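Local coordinates for protein cytochrome P450 monooxygenase (Rhodococcus sp. ECU0066, PDB 6KBH) that carries heme, FMN and a [2Fe-2S] cluster in one polypeptide and probably acts as a self-sufficient cytochrome P450 monooxygenase, at residues R258-Q263 with V267-L272; H250-F255 with H273-A278; V187-L192 with E197-L202. All coordinates share one frame; numbering follows the deposited sequence.

Interaction 1. Residues R258-Q263 with V267-L272; sequences RVQQEQ and VTDSYL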
loop_
_atom_site.group_PDB
_atom_site.type_symbol
_atom_site.label_atom_id
_atom_site.label_comp_id
_atom_site.label_asym_id
_atom_site.label_seq_id
_atom_site.Cartn_x
_atom_site.Cartn_y
_atom_site.Cartn_z
ATOM N N ARG A 258 -26.352 -6.724 -10.777
ATOM C CA ARG A 258 -26.236 -6.226 -12.143
ATOM C C ARG A 258 -25.333 -7.108 -12.992
ATOM O O ARG A 258 -25.570 -7.251 -14.197
ATOM C CB ARG A 258 -25.724 -4.788 -12.135
ATOM C CG ARG A 258 -26.242 -3.992 -10.964
ATOM C CD ARG A 258 -25.833 -2.535 -11.027
ATOM N NE ARG A 258 -26.227 -1.856 -9.800
ATOM C CZ ARG A 258 -25.371 -1.397 -8.894
ATOM N NH1 ARG A 258 -24.068 -1.527 -9.090
ATOM N NH2 ARG A 258 -25.817 -0.805 -7.795
ATOM N N VAL A 259 -24.300 -7.705 -12.392
ATOM C CA VAL A 259 -23.453 -8.611 -13.155
ATOM C C VAL A 259 -24.206 -9.895 -13.477
ATOM O O VAL A 259 -23.909 -10.565 -14.476
ATOM C CB VAL A 259 -22.133 -8.887 -12.408
ATOM C CG1 VAL A 259 -21.565 -7.598 -11.836
ATOM C CG2 VAL A 259 -22.330 -9.912 -11.310
ATOM N N GLN A 260 -25.201 -10.252 -12.657
ATOM C CA GLN A 260 -26.039 -11.406 -12.967
ATOM C C GLN A 260 -26.817 -11.180 -14.256
ATOM O O GLN A 260 -26.891 -12.066 -15.113
ATOM C CB GLN A 260 -26.993 -11.697 -11.808
ATOM C CG GLN A 260 -27.728 -13.020 -11.951
ATOM C CD GLN A 260 -28.712 -13.271 -10.829
ATOM O OE1 GLN A 260 -29.012 -12.379 -10.035
ATOM N NE2 GLN A 260 -29.222 -14.495 -10.755
ATOM N N GLN A 261 -27.405 -9.995 -14.417
ATOM C CA GLN A 261 -28.106 -9.717 -15.664
ATOM C C GLN A 261 -27.133 -9.554 -16.826
ATOM O O GLN A 261 -27.487 -9.847 -17.974
ATOM C CB GLN A 261 -28.992 -8.478 -15.517
ATOM C CG GLN A 261 -30.158 -8.611 -14.522
ATOM C CD GLN A 261 -30.875 -9.968 -14.542
ATOM O OE1 GLN A 261 -30.898 -10.677 -15.551
ATOM N NE2 GLN A 261 -31.480 -10.319 -13.413
ATOM N N GLU A 262 -25.907 -9.104 -16.553
ATOM C CA GLU A 262 -24.914 -8.983 -17.615
ATOM C C GLU A 262 -24.294 -10.333 -17.964
ATOM O O GLU A 262 -24.086 -10.633 -19.145
ATOM C CB GLU A 262 -23.834 -7.977 -17.213
ATOM C CG GLU A 262 -24.358 -6.561 -17.008
ATOM C CD GLU A 262 -23.273 -5.580 -16.601
ATOM O OE1 GLU A 262 -22.097 -5.993 -16.506
ATOM O OE2 GLU A 262 -23.599 -4.397 -16.369
ATOM N N GLN A 263 -23.995 -11.163 -16.963
ATOM C CA GLN A 263 -23.398 -12.484 -17.173
ATOM C C GLN A 263 -24.176 -13.512 -16.360
ATOM O O GLN A 263 -23.752 -13.902 -15.264
ATOM C CB GLN A 263 -21.916 -12.495 -16.791
ATOM C CG GLN A 263 -21.161 -11.216 -17.112
ATOM C CD GLN A 263 -19.669 -11.352 -16.891
ATOM O OE1 GLN A 263 -19.137 -12.460 -16.864
ATOM N NE2 GLN A 263 -18.987 -10.226 -16.726
ATOM N N VAL A 267 -22.666 -15.662 -12.739
ATOM C CA VAL A 267 -23.155 -15.218 -11.452
ATOM C C VAL A 267 -24.591 -15.715 -11.355
ATOM O O VAL A 267 -25.455 -15.292 -12.131
ATOM C CB VAL A 267 -23.024 -13.695 -11.324
ATOM C CG1 VAL A 267 -24.023 -13.125 -10.372
ATOM C CG2 VAL A 267 -21.604 -13.337 -10.862
ATOM N N THR A 268 -24.830 -16.656 -10.450
ATOM C CA THR A 268 -26.087 -17.386 -10.370
ATOM C C THR A 268 -26.829 -17.028 -9.092
ATOM O O THR A 268 -26.257 -16.477 -8.152
ATOM C CB THR A 268 -25.841 -18.898 -10.413
ATOM O OG1 THR A 268 -25.276 -19.317 -9.164
ATOM C CG2 THR A 268 -24.890 -19.260 -11.536
ATOM N N ASP A 269 -28.119 -17.381 -9.049
ATOM C CA ASP A 269 -28.913 -17.083 -7.859
ATOM C C ASP A 269 -28.330 -17.759 -6.625
ATOM O O ASP A 269 -28.334 -17.183 -5.530
ATOM C CB ASP A 269 -30.365 -17.509 -8.066
ATOM C CG ASP A 269 -31.087 -16.636 -9.063
ATOM O OD1 ASP A 269 -30.642 -15.488 -9.279
ATOM O OD2 ASP A 269 -32.090 -17.102 -9.642
ATOM N N SER A 270 -27.806 -18.977 -6.784
ATOM C CA SER A 270 -27.138 -19.640 -5.670
ATOM C C SER A 270 -25.895 -18.880 -5.234
ATOM O O SER A 270 -25.580 -18.835 -4.039
ATOM C CB SER A 270 -26.772 -21.076 -6.051
ATOM O OG SER A 270 -25.765 -21.094 -7.049
ATOM N N TYR A 271 -25.191 -18.259 -6.182
ATOM C CA TYR A 271 -23.899 -17.660 -5.867
ATOM C C TYR A 271 -24.047 -16.416 -4.997
ATOM O O TYR A 271 -23.307 -16.245 -4.021
ATOM C CB TYR A 271 -23.140 -17.326 -7.147
ATOM C CG TYR A 271 -21.678 -17.123 -6.875
ATOM C CD1 TYR A 271 -20.855 -18.207 -6.630
ATOM C CD2 TYR A 271 -21.127 -15.849 -6.827
ATOM C CE1 TYR A 271 -19.527 -18.039 -6.362
ATOM C CE2 TYR A 271 -19.787 -15.667 -6.560
ATOM C CZ TYR A 271 -18.991 -16.766 -6.327
ATOM O OH TYR A 271 -17.650 -16.598 -6.065
ATOM N N LEU A 272 -24.977 -15.517 -5.348
ATOM C CA LEU A 272 -25.152 -14.311 -4.541
ATOM C C LEU A 272 -25.792 -14.630 -3.203
ATOM O O LEU A 272 -25.554 -13.918 -2.222
ATOM C CB LEU A 272 -25.985 -13.241 -5.257
ATOM C CG LEU A 272 -25.464 -12.651 -6.565
ATOM C CD1 LEU A 272 -25.754 -13.624 -7.636
ATOM C CD2 LEU A 272 -26.102 -11.320 -6.896
#
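A backbone hydrogen bond from V267 N to Q263 O, 3.3 Å long and bent to 145° at the hydrogen, closes the short connection where helix 252-262 stops and helix 269-281 is about to begin; Q260 and V267 bring their CA atoms within 5.0 Å. This is the tight link between two successive helices that, by their order in the fold, probably correspond to the H helix and the first part of the long helix running past the heme in P450s. Q263 is the first residue to leave the helical conformation, and its carbonyl takes the amide of V267. V267 then fills the angle between the helices. Its CG2 meets CG2 of V259 at 3.5 Å, the two valines crossing nearly perpendicularly, while its other branch, CG1, lies 3.6 Å from CB of Q260. With CG opposite its backbone N (chi1 -170°) and an extended chain beyond, Q260 runs past V267 and carries its amide to the start of the next helix. There it comes up to the carboxylate of D269, but the modelled separation is too short to be trusted, and the nature of that meeting remains doubtful. The sound partner of D269 OD1 is R244, with which it forms a salt bridge, and R244 is also touched by the Q260 side chain. An acidic group in the first turn would probably also interact favourably with the helix dipole. Deeper in, L272 points toward helix 252-262 and packs there on M253 and I257. The start of helix 269-281 is marked by T268 at the N-cap position, whose carbonyl O receives L272 N at 3.2 Å and whose OG1 is hydrogen-bonded to S270 OG at 2.8 Å.

Interaction 2. Residues H250-F255 with H273-A278; sequences HGWMPF and HSMMMA
M275 reaches from helix 269-281 to W252 and M253 at the start of helix 252-262, and its CB, CG and CE each meet a neighbour there. CB lies 3.9 Å from SD of M253, the two methionine chains lying alongside but running opposite ways. CG comes to 4.0 Å from W252 CH2, at the outer rim of the indole. The sulfur stands further off, 4.8 Å from the centroid of the six-membered ring of W252, still above its face, and the bend at chi3 (58°) then swings the methyl in over the ring. M275 CE ends 3.5 Å from the centroid of the W252 six-membered ring, 9° off its normal, a CH-pi contact. Beside this pair, M276 folds back so that its SD touches CG of M253 at 3.7 Å, while its own flank rests on A236 and L240 of helix 219-242. W252 is fixed from other directions too: NE1 is hydrogen-bonded to L140 O, and F144 meets the ring edge-to-face. Replacing the tryptophan with an alanine would probably leave the M275 methyl without its aromatic platform and L140 O without this donor. The arrangement is a Met-aromatic contact between two helices of the P450 domain, beside the heme pocket, with the W252 side chain about 5 Å from the bound heme between nearest atoms.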
loop_
_atom_site.group_PDB
_atom_site.type_symbol
_atom_site.label_atom_id
_atom_site.label_comp_id
_atom_site.label_asym_id
_atom_site.label_seq_id
_atom_site.Cartn_x
_atom_site.Cartn_y
_atom_site.Cartn_z
ATOM N N HIS A 250 -26.070 1.333 -3.878
ATOM C CA HIS A 250 -24.716 1.105 -3.391
ATOM C C HIS A 250 -24.617 -0.195 -2.600
ATOM O O HIS A 250 -25.567 -0.629 -1.940
ATOM C CB HIS A 250 -24.258 2.283 -2.532
ATOM C CG HIS A 250 -24.077 3.553 -3.306
ATOM N ND1 HIS A 250 -23.954 4.783 -2.699
ATOM C CD2 HIS A 250 -24.000 3.781 -4.638
ATOM C CE1 HIS A 250 -23.807 5.716 -3.623
ATOM N NE2 HIS A 250 -23.832 5.133 -4.809
ATOM N N GLY A 251 -23.442 -0.817 -2.675
ATOM C CA GLY A 251 -23.196 -2.069 -1.988
ATOM C C GLY A 251 -22.644 -3.146 -2.897
ATOM O O GLY A 251 -22.807 -3.082 -4.120
ATOM N N TRP A 252 -21.985 -4.148 -2.308
ATOM C CA TRP A 252 -21.431 -5.237 -3.105
ATOM C C TRP A 252 -22.537 -6.118 -3.675
ATOM O O TRP A 252 -22.482 -6.511 -4.846
ATOM C CB TRP A 252 -20.458 -6.061 -2.255
ATOM C CG TRP A 252 -19.571 -6.997 -3.038
ATOM C CD1 TRP A 252 -18.799 -6.686 -4.120
ATOM C CD2 TRP A 252 -19.357 -8.392 -2.781
ATOM N NE1 TRP A 252 -18.127 -7.802 -4.560
ATOM C CE2 TRP A 252 -18.451 -8.861 -3.753
ATOM C CE3 TRP A 252 -19.846 -9.289 -1.827
ATOM C CZ2 TRP A 252 -18.024 -10.187 -3.798
ATOM C CZ3 TRP A 252 -19.421 -10.605 -1.875
ATOM C CH2 TRP A 252 -18.520 -11.040 -2.853
ATOM N N MET A 253 -23.552 -6.430 -2.867
ATOM C CA MET A 253 -24.636 -7.290 -3.338
ATOM C C MET A 253 -25.439 -6.670 -4.475
ATOM O O MET A 253 -25.682 -7.369 -5.475
ATOM C CB MET A 253 -25.536 -7.677 -2.158
ATOM C CG MET A 253 -24.822 -8.467 -1.078
ATOM S SD MET A 253 -23.952 -9.882 -1.765
ATOM C CE MET A 253 -25.320 -10.801 -2.465
ATOM N N PRO A 254 -25.890 -5.408 -4.404
ATOM C CA PRO A 254 -26.548 -4.822 -5.585
ATOM C C PRO A 254 -25.639 -4.769 -6.797
ATOM O O PRO A 254 -26.088 -5.013 -7.921
ATOM C CB PRO A 254 -26.953 -3.421 -5.106
ATOM C CG PRO A 254 -26.092 -3.150 -3.928
ATOM C CD PRO A 254 -25.899 -4.470 -3.268
ATOM N N PHE A 255 -24.356 -4.460 -6.597
ATOM C CA PHE A 255 -23.379 -4.608 -7.674
ATOM C C PHE A 255 -23.368 -6.037 -8.205
ATOM O O PHE A 255 -23.247 -6.252 -9.417
ATOM C CB PHE A 255 -22.000 -4.181 -7.167
ATOM C CG PHE A 255 -20.898 -4.196 -8.207
ATOM C CD1 PHE A 255 -20.444 -5.376 -8.780
ATOM C CD2 PHE A 255 -20.289 -3.006 -8.581
ATOM C CE1 PHE A 255 -19.429 -5.365 -9.720
ATOM C CE2 PHE A 255 -19.267 -2.994 -9.519
ATOM C CZ PHE A 255 -18.840 -4.172 -10.085
ATOM N N HIS A 273 -26.619 -15.672 -3.143
ATOM C CA HIS A 273 -27.058 -16.154 -1.840
ATOM C C HIS A 273 -25.863 -16.621 -1.021
ATOM O O HIS A 273 -25.797 -16.382 0.191
ATOM C CB HIS A 273 -28.080 -17.277 -2.005
ATOM C CG HIS A 273 -28.872 -17.547 -0.766
ATOM N ND1 HIS A 273 -29.829 -18.536 -0.691
ATOM C CD2 HIS A 273 -28.846 -16.954 0.451
ATOM C CE1 HIS A 273 -30.358 -18.539 0.520
ATOM N NE2 HIS A 273 -29.780 -17.589 1.231
ATOM N N SER A 274 -24.899 -17.276 -1.673
ATOM C CA SER A 274 -23.641 -17.596 -1.007
ATOM C C SER A 274 -22.834 -16.336 -0.721
ATOM O O SER A 274 -22.219 -16.215 0.345
ATOM C CB SER A 274 -22.830 -18.573 -1.860
ATOM O OG SER A 274 -23.443 -19.851 -1.907
ATOM N N MET A 275 -22.831 -15.384 -1.660
ATOM C CA MET A 275 -22.096 -14.135 -1.479
ATOM C C MET A 275 -22.559 -13.356 -0.257
ATOM O O MET A 275 -21.812 -12.507 0.242
ATOM C CB MET A 275 -22.237 -13.250 -2.717
ATOM C CG MET A 275 -21.369 -13.653 -3.891
ATOM S SD MET A 275 -21.788 -12.709 -5.367
ATOM C CE MET A 275 -21.524 -11.035 -4.788
ATOM N N MET A 276 -23.773 -13.613 0.233
ATOM C CA MET A 276 -24.270 -12.876 1.389
ATOM C C MET A 276 -23.539 -13.290 2.664
ATOM O O MET A 276 -23.088 -12.435 3.435
ATOM C CB MET A 276 -25.778 -13.081 1.531
ATOM C CG MET A 276 -26.476 -11.989 2.330
ATOM S SD MET A 276 -26.693 -10.448 1.416
ATOM C CE MET A 276 -27.895 -10.953 0.196
ATOM N N MET A 277 -23.415 -14.599 2.907
ATOM C CA MET A 277 -22.680 -15.058 4.081
ATOM C C MET A 277 -21.179 -14.980 3.867
ATOM O O MET A 277 -20.442 -14.526 4.750
ATOM C CB MET A 277 -23.063 -16.490 4.439
ATOM C CG MET A 277 -22.458 -16.945 5.759
ATOM S SD MET A 277 -23.249 -18.400 6.463
ATOM C CE MET A 277 -21.936 -19.612 6.311
ATOM N N ALA A 278 -20.711 -15.447 2.707
ATOM C CA ALA A 278 -19.287 -15.394 2.404
ATOM C C ALA A 278 -18.733 -13.995 2.623
ATOM O O ALA A 278 -17.597 -13.831 3.085
ATOM C CB ALA A 278 -19.043 -15.853 0.967
#

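Interaction 3. Residues V187-L192 with E197-L202; sequences VALHFL and EDMDTL
The helical turn that presents L189 and H190 to M199 is closed by the hydrogen bond from F191 N to V187 O, 2.6 Å long. No hydrogen bond crosses to residues 197-202; the contact itself is made by the thioether of M199, the imidazole of H190 and two leucines. M199 points toward helix 183-192 and places its sulfur over the middle of the H190 imidazole, 4.0 Å from the centroid and 12° off the normal, a sulfur-aromatic contact on the ring face. The same SD lies 3.6 Å from CB of L189, so one sulfur bears on two consecutive residues. A bend at the last torsion (chi3 -58°) turns the methyl toward the NE2 and CE1 side of the imidazole, with M199 CE 3.4 Å from H190 NE2. L189 lies alongside M199, its chain running the other way: its CD1 approaches M199 CB at 4.0 Å, and its other branch, CD2, meets CD1 of L202 at the same distance. V194, in the loop joining the two helices, touches both L189 and M199. Around this pair, probably helix E and the start of the F region of the P450 fold, the domain closes from several directions: H190 rests on M155 and L159 of helix 153-164, L189 on I280 of helix 269-281, and L202 on F232 of helix 219-242, to which D198 is also tied by a salt bridge to K242.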
loop_
_atom_site.group_PDB
_atom_site.type_symbol
_atom_site.label_atom_id
_atom_site.label_comp_id
_atom_site.label_asym_id
_atom_site.label_seq_id
_atom_site.Cartn_x
_atom_site.Cartn_y
_atom_site.Cartn_z
ATOM N N VAL A 187 -19.771 -2.312 9.199
ATOM C CA VAL A 187 -19.337 -1.745 7.925
ATOM C C VAL A 187 -19.345 -2.812 6.841
ATOM O O VAL A 187 -19.576 -2.507 5.665
ATOM C CB VAL A 187 -17.951 -1.077 8.046
ATOM C CG1 VAL A 187 -17.850 -0.251 9.320
ATOM C CG2 VAL A 187 -16.849 -2.098 7.957
ATOM N N ALA A 188 -19.107 -4.074 7.207
ATOM C CA ALA A 188 -19.247 -5.142 6.229
ATOM C C ALA A 188 -20.678 -5.209 5.722
ATOM O O ALA A 188 -20.913 -5.308 4.514
ATOM C CB ALA A 188 -18.819 -6.481 6.828
ATOM N N LEU A 189 -21.652 -5.104 6.627
ATOM C CA LEU A 189 -23.043 -5.049 6.194
ATOM C C LEU A 189 -23.283 -3.841 5.295
ATOM O O LEU A 189 -23.954 -3.952 4.262
ATOM C CB LEU A 189 -23.967 -5.027 7.411
ATOM C CG LEU A 189 -23.943 -6.350 8.178
ATOM C CD1 LEU A 189 -24.612 -6.203 9.524
ATOM C CD2 LEU A 189 -24.601 -7.454 7.365
ATOM N N HIS A 190 -22.711 -2.686 5.647
ATOM C CA HIS A 190 -22.867 -1.504 4.805
ATOM C C HIS A 190 -22.125 -1.655 3.482
ATOM O O HIS A 190 -22.607 -1.195 2.439
ATOM C CB HIS A 190 -22.392 -0.256 5.549
ATOM C CG HIS A 190 -23.413 0.316 6.486
ATOM N ND1 HIS A 190 -24.634 0.791 6.058
ATOM C CD2 HIS A 190 -23.388 0.499 7.827
ATOM C CE1 HIS A 190 -25.321 1.235 7.096
ATOM N NE2 HIS A 190 -24.586 1.070 8.181
ATOM N N PHE A 191 -20.946 -2.286 3.498
ATOM C CA PHE A 191 -20.238 -2.552 2.249
ATOM C C PHE A 191 -21.046 -3.463 1.338
ATOM O O PHE A 191 -20.984 -3.337 0.109
ATOM C CB PHE A 191 -18.871 -3.177 2.533
ATOM C CG PHE A 191 -18.141 -3.628 1.295
ATOM C CD1 PHE A 191 -17.444 -2.721 0.513
ATOM C CD2 PHE A 191 -18.163 -4.957 0.906
ATOM C CE1 PHE A 191 -16.777 -3.131 -0.629
ATOM C CE2 PHE A 191 -17.503 -5.370 -0.235
ATOM C CZ PHE A 191 -16.809 -4.455 -1.004
ATOM N N LEU A 192 -21.810 -4.383 1.922
ATOM C CA LEU A 192 -22.557 -5.360 1.143
ATOM C C LEU A 192 -23.810 -4.748 0.526
ATOM O O LEU A 192 -24.311 -5.251 -0.486
ATOM C CB LEU A 192 -22.913 -6.549 2.039
ATOM C CG LEU A 192 -21.891 -7.667 2.318
ATOM C CD1 LEU A 192 -21.998 -8.786 1.294
ATOM C CD2 LEU A 192 -20.449 -7.184 2.421
ATOM N N GLU A 197 -32.572 -1.429 8.136
ATOM C CA GLU A 197 -33.670 -2.180 8.735
ATOM C C GLU A 197 -33.262 -3.614 9.049
ATOM O O GLU A 197 -33.549 -4.140 10.130
ATOM C CB GLU A 197 -34.873 -2.169 7.787
ATOM C CG GLU A 197 -35.122 -0.837 7.093
ATOM C CD GLU A 197 -35.606 -1.005 5.661
ATOM O OE1 GLU A 197 -36.292 -2.010 5.367
ATOM O OE2 GLU A 197 -35.286 -0.140 4.821
ATOM N N ASP A 198 -32.568 -4.254 8.111
ATOM C CA ASP A 198 -32.294 -5.683 8.151
ATOM C C ASP A 198 -30.981 -6.033 8.837
ATOM O O ASP A 198 -30.654 -7.220 8.944
ATOM C CB ASP A 198 -32.275 -6.243 6.728
ATOM C CG ASP A 198 -33.640 -6.215 6.076
ATOM O OD1 ASP A 198 -34.569 -6.858 6.608
ATOM O OD2 ASP A 198 -33.784 -5.544 5.034
ATOM N N MET A 199 -30.224 -5.045 9.304
ATOM C CA MET A 199 -28.863 -5.336 9.728
ATOM C C MET A 199 -28.827 -5.963 11.114
ATOM O O MET A 199 -28.134 -6.964 11.320
ATOM C CB MET A 199 -28.024 -4.062 9.685
ATOM C CG MET A 199 -27.847 -3.505 8.277
ATOM S SD MET A 199 -26.409 -2.435 8.112
ATOM C CE MET A 199 -26.793 -1.188 9.337
ATOM N N ASP A 200 -29.610 -5.430 12.058
ATOM C CA ASP A 200 -29.466 -5.853 13.447
ATOM C C ASP A 200 -29.720 -7.344 13.647
ATOM O O ASP A 200 -29.159 -7.932 14.577
ATOM C CB ASP A 200 -30.378 -5.045 14.363
ATOM C CG ASP A 200 -29.779 -3.710 14.727
ATOM O OD1 ASP A 200 -28.561 -3.532 14.491
ATOM O OD2 ASP A 200 -30.516 -2.845 15.240
ATOM N N THR A 201 -30.547 -7.993 12.819
ATOM C CA THR A 201 -30.683 -9.433 13.037
ATOM C C THR A 201 -29.516 -10.182 12.413
ATOM O O THR A 201 -28.971 -11.112 13.018
ATOM C CB THR A 201 -32.003 -9.984 12.499
ATOM O OG1 THR A 201 -33.083 -9.304 13.134
ATOM C CG2 THR A 201 -32.121 -11.488 12.871
ATOM N N LEU A 202 -29.110 -9.786 11.201
ATOM C CA LEU A 202 -27.981 -10.465 10.578
ATOM C C LEU A 202 -26.768 -10.462 11.497
ATOM O O LEU A 202 -25.976 -11.413 11.482
ATOM C CB LEU A 202 -27.624 -9.829 9.233
ATOM C CG LEU A 202 -28.622 -9.976 8.080
ATOM C CD1 LEU A 202 -28.096 -9.302 6.812
ATOM C CD2 LEU A 202 -28.946 -11.438 7.823
#

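Along the chain interaction 3 closes first; interaction 2 then opens, with interaction 1 nested inside it. Interactions 1 and 2 share helices 252-262 and 269-281: the first lies at their junction, the second further along the same pair, with centres about 10 Å apart. The centre of interaction 3 lies about 11 Å from that of interaction 2 and about 21 Å from that of interaction 1. It is joined to interaction 2 where the end of helix 183-192 meets the start of helix 252-262, through probable hydrogen bonds from W252 N to F191 O and from M253 N to L192 O. The three contacts thus form a continuous run of helix packing within the heme-bearing P450 part, with interaction 2 nearest the cofactor.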